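Local structure of nucleoside-diphosphate sugar epimerase (SulA family) (Corynebacterium glutamicum, 3OH8) at residues V150-S155 with H172-L177; G157-A162 with D344-Y349; R298-R303 with A356-P361. The protein probably binds NAD(P) through a Rossmann fold and may act as a nucleoside-diphosphate sugar epimerase, its substrate and exact reaction being unknown. All coordinates share one frame; numbering follows the deposited sequence.

Interaction 1: residues V150-S155 with H172-L177; sequences VAITGS and HEVIQL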
# COMPACT_ATOMS: atom_id res chain seq x y z
N VAL A 150 9.18 -6.84 -13.17
CA VAL A 150 9.44 -7.27 -11.81
C VAL A 150 8.68 -8.57 -11.54
O VAL A 150 7.45 -8.59 -11.57
CB VAL A 150 8.96 -6.18 -10.81
CG1 VAL A 150 9.35 -6.53 -9.40
CG2 VAL A 150 9.54 -4.82 -11.18
N ALA A 151 9.42 -9.65 -11.32
CA ALA A 151 8.79 -10.90 -10.91
C ALA A 151 8.55 -10.82 -9.41
O ALA A 151 9.42 -10.36 -8.67
CB ALA A 151 9.69 -12.10 -11.24
N ILE A 152 7.37 -11.24 -8.97
CA ILE A 152 7.01 -11.15 -7.56
C ILE A 152 6.35 -12.42 -7.04
O ILE A 152 5.38 -12.89 -7.62
CB ILE A 152 6.04 -9.97 -7.32
CG1 ILE A 152 6.62 -8.67 -7.86
CG2 ILE A 152 5.73 -9.82 -5.84
CD1 ILE A 152 5.82 -7.42 -7.45
N THR A 153 6.88 -12.98 -5.95
CA THR A 153 6.18 -14.02 -5.21
C THR A 153 5.42 -13.35 -4.08
O THR A 153 5.79 -12.27 -3.63
CB THR A 153 7.14 -15.07 -4.57
OG1 THR A 153 7.88 -14.47 -3.50
CG2 THR A 153 8.13 -15.65 -5.60
N GLY A 154 4.37 -14.00 -3.60
CA GLY A 154 3.55 -13.42 -2.55
C GLY A 154 2.73 -12.25 -3.07
O GLY A 154 2.31 -11.40 -2.30
N SER A 155 2.50 -12.21 -4.38
CA SER A 155 1.84 -11.05 -4.99
C SER A 155 0.36 -10.96 -4.61
O SER A 155 -0.30 -9.95 -4.86
CB SER A 155 1.98 -11.10 -6.51
OG SER A 155 1.22 -12.17 -7.07
N HIS A 172 5.40 0.12 -14.47
CA HIS A 172 6.23 -1.07 -14.54
C HIS A 172 5.39 -2.31 -14.80
O HIS A 172 4.19 -2.31 -14.57
CB HIS A 172 7.03 -1.26 -13.25
CG HIS A 172 7.89 -0.09 -12.92
ND1 HIS A 172 9.09 0.14 -13.56
CD2 HIS A 172 7.73 0.92 -12.04
CE1 HIS A 172 9.64 1.24 -13.07
NE2 HIS A 172 8.84 1.74 -12.15
N GLU A 173 6.04 -3.37 -15.28
CA GLU A 173 5.34 -4.63 -15.53
C GLU A 173 5.62 -5.60 -14.39
O GLU A 173 6.76 -5.72 -13.95
CB GLU A 173 5.78 -5.25 -16.85
CG GLU A 173 5.51 -4.38 -18.06
CD GLU A 173 4.03 -4.25 -18.36
OE1 GLU A 173 3.32 -5.28 -18.34
OE2 GLU A 173 3.58 -3.11 -18.63
N VAL A 174 4.58 -6.28 -13.93
CA VAL A 174 4.72 -7.27 -12.88
C VAL A 174 4.45 -8.67 -13.44
O VAL A 174 3.44 -8.88 -14.11
CB VAL A 174 3.75 -7.00 -11.71
CG1 VAL A 174 3.84 -8.11 -10.66
CG2 VAL A 174 4.07 -5.66 -11.07
N ILE A 175 5.36 -9.59 -13.20
CA ILE A 175 5.10 -11.00 -13.46
C ILE A 175 4.82 -11.68 -12.13
O ILE A 175 5.72 -11.84 -11.31
CB ILE A 175 6.28 -11.70 -14.13
CG1 ILE A 175 6.64 -11.00 -15.45
CG2 ILE A 175 5.91 -13.16 -14.39
CD1 ILE A 175 7.95 -11.50 -16.06
N GLN A 176 3.57 -12.06 -11.92
CA GLN A 176 3.19 -12.67 -10.66
C GLN A 176 3.53 -14.15 -10.66
O GLN A 176 3.10 -14.90 -11.55
CB GLN A 176 1.70 -12.44 -10.38
CG GLN A 176 1.34 -10.97 -10.17
CD GLN A 176 -0.15 -10.74 -10.04
OE1 GLN A 176 -0.75 -10.05 -10.86
NE2 GLN A 176 -0.76 -11.31 -9.00
N LEU A 177 4.35 -14.56 -9.69
CA LEU A 177 4.70 -15.97 -9.53
C LEU A 177 3.77 -16.55 -8.48
O LEU A 177 3.91 -16.25 -7.30
CB LEU A 177 6.16 -16.13 -9.09
CG LEU A 177 7.14 -15.29 -9.92
CD1 LEU A 177 8.60 -15.39 -9.43
CD2 LEU A 177 7.04 -15.64 -11.40
O HOH W 1 3.54 -16.64 -4.10
O HOH W 2 2.48 -14.35 -6.23

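Interaction 2: residues G157-A162 with D344-Y349; sequences GLVGRA and DLTDIY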
# COMPACT_ATOMS: atom_id res chain seq x y z
N GLY A 157 -0.73 -11.71 -1.38
CA GLY A 157 -0.81 -11.41 0.05
C GLY A 157 -1.01 -9.93 0.29
O GLY A 157 -1.04 -9.15 -0.66
N LEU A 158 -1.14 -9.53 1.56
CA LEU A 158 -1.35 -8.13 1.95
C LEU A 158 -0.37 -7.16 1.28
O LEU A 158 -0.76 -6.20 0.61
CB LEU A 158 -1.21 -8.01 3.47
CG LEU A 158 -2.22 -7.19 4.29
CD1 LEU A 158 -1.60 -6.69 5.62
CD2 LEU A 158 -2.75 -6.04 3.49
N VAL A 159 0.91 -7.40 1.47
CA VAL A 159 1.92 -6.48 1.00
C VAL A 159 2.11 -6.63 -0.51
O VAL A 159 2.22 -5.63 -1.24
CB VAL A 159 3.25 -6.71 1.76
CG1 VAL A 159 4.37 -5.86 1.18
CG2 VAL A 159 3.04 -6.41 3.24
N GLY A 160 2.13 -7.87 -0.98
CA GLY A 160 2.34 -8.16 -2.38
C GLY A 160 1.29 -7.51 -3.27
O GLY A 160 1.60 -7.01 -4.34
N ARG A 161 0.03 -7.55 -2.85
CA ARG A 161 -1.05 -7.02 -3.66
C ARG A 161 -0.93 -5.50 -3.73
O ARG A 161 -1.14 -4.91 -4.78
CB ARG A 161 -2.40 -7.45 -3.08
CG ARG A 161 -3.55 -7.41 -4.04
CD ARG A 161 -4.77 -8.12 -3.46
NE ARG A 161 -5.95 -7.94 -4.30
CZ ARG A 161 -7.19 -8.31 -3.96
NH1 ARG A 161 -7.42 -8.89 -2.79
NH2 ARG A 161 -8.20 -8.11 -4.80
N ALA A 162 -0.56 -4.87 -2.62
CA ALA A 162 -0.39 -3.42 -2.64
C ALA A 162 0.82 -3.00 -3.48
O ALA A 162 0.75 -2.03 -4.26
CB ALA A 162 -0.29 -2.89 -1.23
N ASP A 344 4.22 2.87 3.59
CA ASP A 344 5.66 3.06 3.71
C ASP A 344 6.43 1.79 3.40
O ASP A 344 7.54 1.87 2.85
CB ASP A 344 6.03 3.62 5.08
CG ASP A 344 5.81 5.12 5.16
OD1 ASP A 344 6.31 5.83 4.25
OD2 ASP A 344 5.14 5.60 6.10
N LEU A 345 5.85 0.64 3.72
CA LEU A 345 6.51 -0.63 3.44
C LEU A 345 6.60 -0.88 1.93
O LEU A 345 7.68 -1.19 1.42
CB LEU A 345 5.81 -1.79 4.15
CG LEU A 345 6.37 -3.20 3.89
CD1 LEU A 345 7.83 -3.27 4.27
CD2 LEU A 345 5.57 -4.25 4.67
N THR A 346 5.48 -0.73 1.21
CA THR A 346 5.54 -0.87 -0.24
C THR A 346 6.47 0.19 -0.87
O THR A 346 7.22 -0.14 -1.80
CB THR A 346 4.15 -0.92 -0.92
OG1 THR A 346 3.44 0.31 -0.72
CG2 THR A 346 3.32 -2.07 -0.35
N ASP A 347 6.42 1.43 -0.38
CA ASP A 347 7.37 2.45 -0.86
C ASP A 347 8.80 1.94 -0.78
O ASP A 347 9.61 2.14 -1.70
CB ASP A 347 7.26 3.74 -0.04
CG ASP A 347 6.09 4.62 -0.48
OD1 ASP A 347 5.32 4.22 -1.38
OD2 ASP A 347 5.94 5.72 0.10
N ILE A 348 9.12 1.27 0.33
CA ILE A 348 10.48 0.78 0.54
C ILE A 348 10.81 -0.34 -0.44
O ILE A 348 11.89 -0.36 -1.02
CB ILE A 348 10.69 0.36 2.01
CG1 ILE A 348 10.73 1.62 2.89
CG2 ILE A 348 11.99 -0.41 2.17
CD1 ILE A 348 10.52 1.36 4.39
N TYR A 349 9.87 -1.25 -0.66
CA TYR A 349 10.08 -2.28 -1.67
C TYR A 349 10.28 -1.66 -3.05
O TYR A 349 11.21 -2.02 -3.79
CB TYR A 349 8.90 -3.26 -1.71
CG TYR A 349 9.08 -4.42 -0.74
CD1 TYR A 349 9.90 -5.50 -1.05
CD2 TYR A 349 8.40 -4.45 0.48
CE1 TYR A 349 10.07 -6.57 -0.16
CE2 TYR A 349 8.56 -5.51 1.37
CZ TYR A 349 9.40 -6.56 1.05
OH TYR A 349 9.55 -7.61 1.93

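Interaction 3: residues R298-R303 with A356-P361; sequences RVAFIR and AQISGP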
# COMPACT_ATOMS: atom_id res chain seq x y z
N ARG A 298 22.57 -7.68 -7.19
CA ARG A 298 22.25 -6.84 -6.05
C ARG A 298 21.19 -7.52 -5.17
O ARG A 298 20.14 -7.92 -5.66
CB ARG A 298 21.77 -5.45 -6.51
CG ARG A 298 21.54 -4.47 -5.36
CD ARG A 298 21.37 -3.03 -5.85
NE ARG A 298 20.27 -2.87 -6.80
CZ ARG A 298 19.01 -2.62 -6.45
NH1 ARG A 298 18.66 -2.50 -5.17
NH2 ARG A 298 18.08 -2.49 -7.40
N VAL A 299 21.48 -7.66 -3.87
CA VAL A 299 20.53 -8.27 -2.95
C VAL A 299 20.26 -7.33 -1.77
O VAL A 299 21.20 -6.76 -1.21
CB VAL A 299 21.06 -9.62 -2.39
CG1 VAL A 299 20.06 -10.27 -1.44
CG2 VAL A 299 21.41 -10.56 -3.53
N ALA A 300 18.99 -7.15 -1.42
CA ALA A 300 18.63 -6.47 -0.17
C ALA A 300 17.63 -7.31 0.61
O ALA A 300 16.84 -8.07 0.04
CB ALA A 300 18.06 -5.10 -0.45
N PHE A 301 17.67 -7.15 1.93
CA PHE A 301 16.77 -7.85 2.85
C PHE A 301 15.91 -6.79 3.50
O PHE A 301 16.42 -5.89 4.17
CB PHE A 301 17.57 -8.58 3.94
CG PHE A 301 18.74 -9.34 3.42
CD1 PHE A 301 18.55 -10.45 2.61
CD2 PHE A 301 20.03 -8.95 3.73
CE1 PHE A 301 19.62 -11.16 2.13
CE2 PHE A 301 21.11 -9.66 3.23
CZ PHE A 301 20.90 -10.76 2.43
N ILE A 302 14.61 -6.89 3.29
CA ILE A 302 13.68 -5.91 3.84
C ILE A 302 13.22 -6.43 5.20
O ILE A 302 12.25 -7.18 5.29
CB ILE A 302 12.49 -5.68 2.89
CG1 ILE A 302 13.00 -5.32 1.49
CG2 ILE A 302 11.57 -4.58 3.42
CD1 ILE A 302 14.05 -4.19 1.48
N ARG A 303 13.94 -6.05 6.26
CA ARG A 303 13.58 -6.47 7.60
C ARG A 303 12.38 -5.65 8.06
O ARG A 303 12.52 -4.54 8.55
CB ARG A 303 14.78 -6.29 8.55
CG ARG A 303 16.01 -7.09 8.11
CD ARG A 303 17.18 -6.98 9.11
NE ARG A 303 18.30 -7.81 8.68
CZ ARG A 303 19.56 -7.64 9.08
NH1 ARG A 303 19.89 -6.66 9.92
NH2 ARG A 303 20.50 -8.46 8.62
N ALA A 356 19.56 1.50 -7.10
CA ALA A 356 20.75 0.69 -6.93
C ALA A 356 21.54 1.04 -5.66
O ALA A 356 22.48 0.33 -5.32
CB ALA A 356 21.64 0.78 -8.15
N GLN A 357 21.17 2.12 -4.96
CA GLN A 357 21.82 2.46 -3.69
C GLN A 357 21.44 1.49 -2.58
O GLN A 357 22.11 1.40 -1.54
CB GLN A 357 21.43 3.86 -3.22
CG GLN A 357 22.00 5.00 -4.02
CD GLN A 357 21.45 6.34 -3.55
OE1 GLN A 357 20.25 6.60 -3.67
NE2 GLN A 357 22.32 7.18 -3.01
N ILE A 358 20.33 0.79 -2.78
CA ILE A 358 19.78 -0.08 -1.75
C ILE A 358 20.33 -1.49 -1.86
O ILE A 358 20.07 -2.21 -2.83
CB ILE A 358 18.24 -0.10 -1.81
CG1 ILE A 358 17.71 1.31 -1.54
CG2 ILE A 358 17.65 -1.10 -0.81
CD1 ILE A 358 16.23 1.42 -1.53
N SER A 359 21.11 -1.90 -0.87
CA SER A 359 21.57 -3.28 -0.83
C SER A 359 21.90 -3.68 0.60
O SER A 359 22.11 -2.82 1.46
CB SER A 359 22.78 -3.49 -1.75
OG SER A 359 23.97 -3.04 -1.16
N GLY A 360 21.94 -4.99 0.85
CA GLY A 360 22.14 -5.49 2.20
C GLY A 360 20.85 -5.37 3.01
O GLY A 360 19.77 -5.19 2.43
N PRO A 361 20.96 -5.47 4.34
CA PRO A 361 19.77 -5.36 5.20
C PRO A 361 19.19 -3.94 5.24
O PRO A 361 19.95 -2.98 5.31
CB PRO A 361 20.32 -5.73 6.59
CG PRO A 361 21.78 -5.35 6.53
CD PRO A 361 22.20 -5.68 5.11

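Interaction 1: residues V150-S155 with H172-L177
The first beta-alpha-beta unit of the Rossmann-type domain closes where Val-150 to Thr-153 run beside Glu-173 to Leu-177, the chain having crossed over through helix 158-169. The two short strands point the same way, their axes 32° apart and 4.6 Å at closest approach. Four backbone bonds fix the parallel register: Val-150 N gives to Glu-173 O and Ile-175 N to Val-150 O, then Ile-152 N to Ile-175 O and Leu-177 N to Ile-152 O. Ile-175 N reaches Val-150 O at 2.8 Å, and Val-174 CA adds a CH...O contact to the same oxygen at 3.3 Å.

On the helix side of the sheet, Ile-152 CD1 meets Val-174 CG1 at 3.8 Å, the side chains crossing obliquely; Leu-167 of helix 158-169 packs on both. On the other face Leu-177 CD1 touches Ala-151 CB and Thr-153 CG2, both at 3.9 Å. With CG2 of Thr-153 anti to the carbonyl carbon, its methyl takes this contact while OG1 bonds to the backbone N of Leu-208 and Ala-209.

Gly-154 and Ser-155 follow the first strand, where the glycine-rich loop of this fold, which in relatives binds the dinucleotide, begins; Gly-154 has the positive phi (71°) that suits glycine. Two waters join this turn to the second strand. One accepts from Gly-154 N and donates to Leu-177 O. The other accepts from Ser-155 N, and this second water donates to Leu-177 O at 2.6 Å.

Interaction 2: residues G157-A162 with D344-Y349
Val-159, in the first turn of helix 158-169, takes the largest share of the contact with helix 342-354, and its two methyls divide the work. CG2 meets Leu-345 CD2 at 3.6 Å, the two side chains crossing at about a right angle. CG1 lies anti to the backbone N (chi1 173°), which brings it to 4.0 Å from the same Leu-345 CD2 and to 4.2 Å from Tyr-349 CE2, approaching that ring obliquely.

Thr-346 presents its methyl rather than its hydroxyl. With OG1 set between the backbone N and the carbonyl carbon (chi1 63°), the methyl CG2 falls anti to that carbon and reaches Ala-162 CB at 3.8 Å and Val-159 O at 3.8 Å. Val-159 and Ala-162 are three residues apart and Leu-345, Thr-346 and Tyr-349 are spaced by one and three, so each set occupies one side of its helix. The short axes pass 9.8 Å apart at 64°, and the closest CA pair is Val-159 with Thr-346.

Val-159 sits two residues past the N-cap Gly-157, where the loop from the first strand of the Rossmann domain enters the helix. Behind the contact, Leu-345 and Tyr-349 rest on Ile-302 of the central sheet.

No hydrogen bond crosses between the segments, and the meeting is one of methyl groups and the Tyr-349 ring, which suggests that the fit rests on shape rather than on directed bonds, while the polar atom at the interface, Thr-346 OG1, is bonded to Asp-343 O and to Gln-166.

Interaction 3: residues R298-R303 with A356-P361
Two guanidinium groups of strand 298-308 lie against the segment 356-361. That of Arg-303 has Pro-361 CB over the centre of one face, 3.2 Å above its plane, with the two side chains side by side and pointing the same way. That of Arg-298 has Ala-356 CA above one face toward the rim, and Ile-358 O at its edge. NH1 of Arg-298 gives a hydrogen bond of 2.7 Å to Ile-358 O, lying in the carbonyl plane and close to the guanidinium plane. The chain bends at chi3 (58°), folding the group back over Ala-356. The Phe-301 ring is approached obliquely, its CD2 being 3.7 Å from Pro-361 N.

Between the arginines the backbones pair as parallel strands, joining strand 360-364 to the central Rossmann sheet after helix 342-354. Gly-360 N bonds Val-299 O at 2.8 Å, and Phe-301 N reaches Gly-360 O at 2.9 Å. Ala-300 CA adds a CH...O contact to Gly-360 O at 3.1 Å, and Ala-300 CB meets Ile-358 CG2 at 4.0 Å. Gly-360 has a positive phi (77°), which by itself favours glycine.

Arg-303 forms a salt bridge with Glu-286, a hydrogen bond with Tyr-258 and a cation-pi contact with Phe-257, partners that probably help to fix the group where Pro-361 CB lies over its face. Arg-298 donates NH1 to two main-chain carbonyls, Ile-358 O and Ala-352 O, which probably ties the end of helix 342-354 and the turn after it to the start of strand 298-308.

In the fold
Interactions 1 and 3 both pair parallel strands of one Rossmann sheet, at centres 18 Å apart and without touching. Interaction 2 is the most central of the three, 5 Å from the centre of the chain, and has no exposed touching residue; the other two are partly buried. It links to both: helix 158-169 lies between the strands of interaction 1 in the chain, and helix 342-354 leads to strand 360-364 of interaction 3, with Tyr-349 CE1 and Ile-302 CG1 3.6 Å apart. Chemistry follows place: backbone bonds and waters in interaction 1, almost wholly apolar contacts without a hydrogen bond in interaction 2, and arginine-to-carbonyl bonding beside strand pairing in interaction 3.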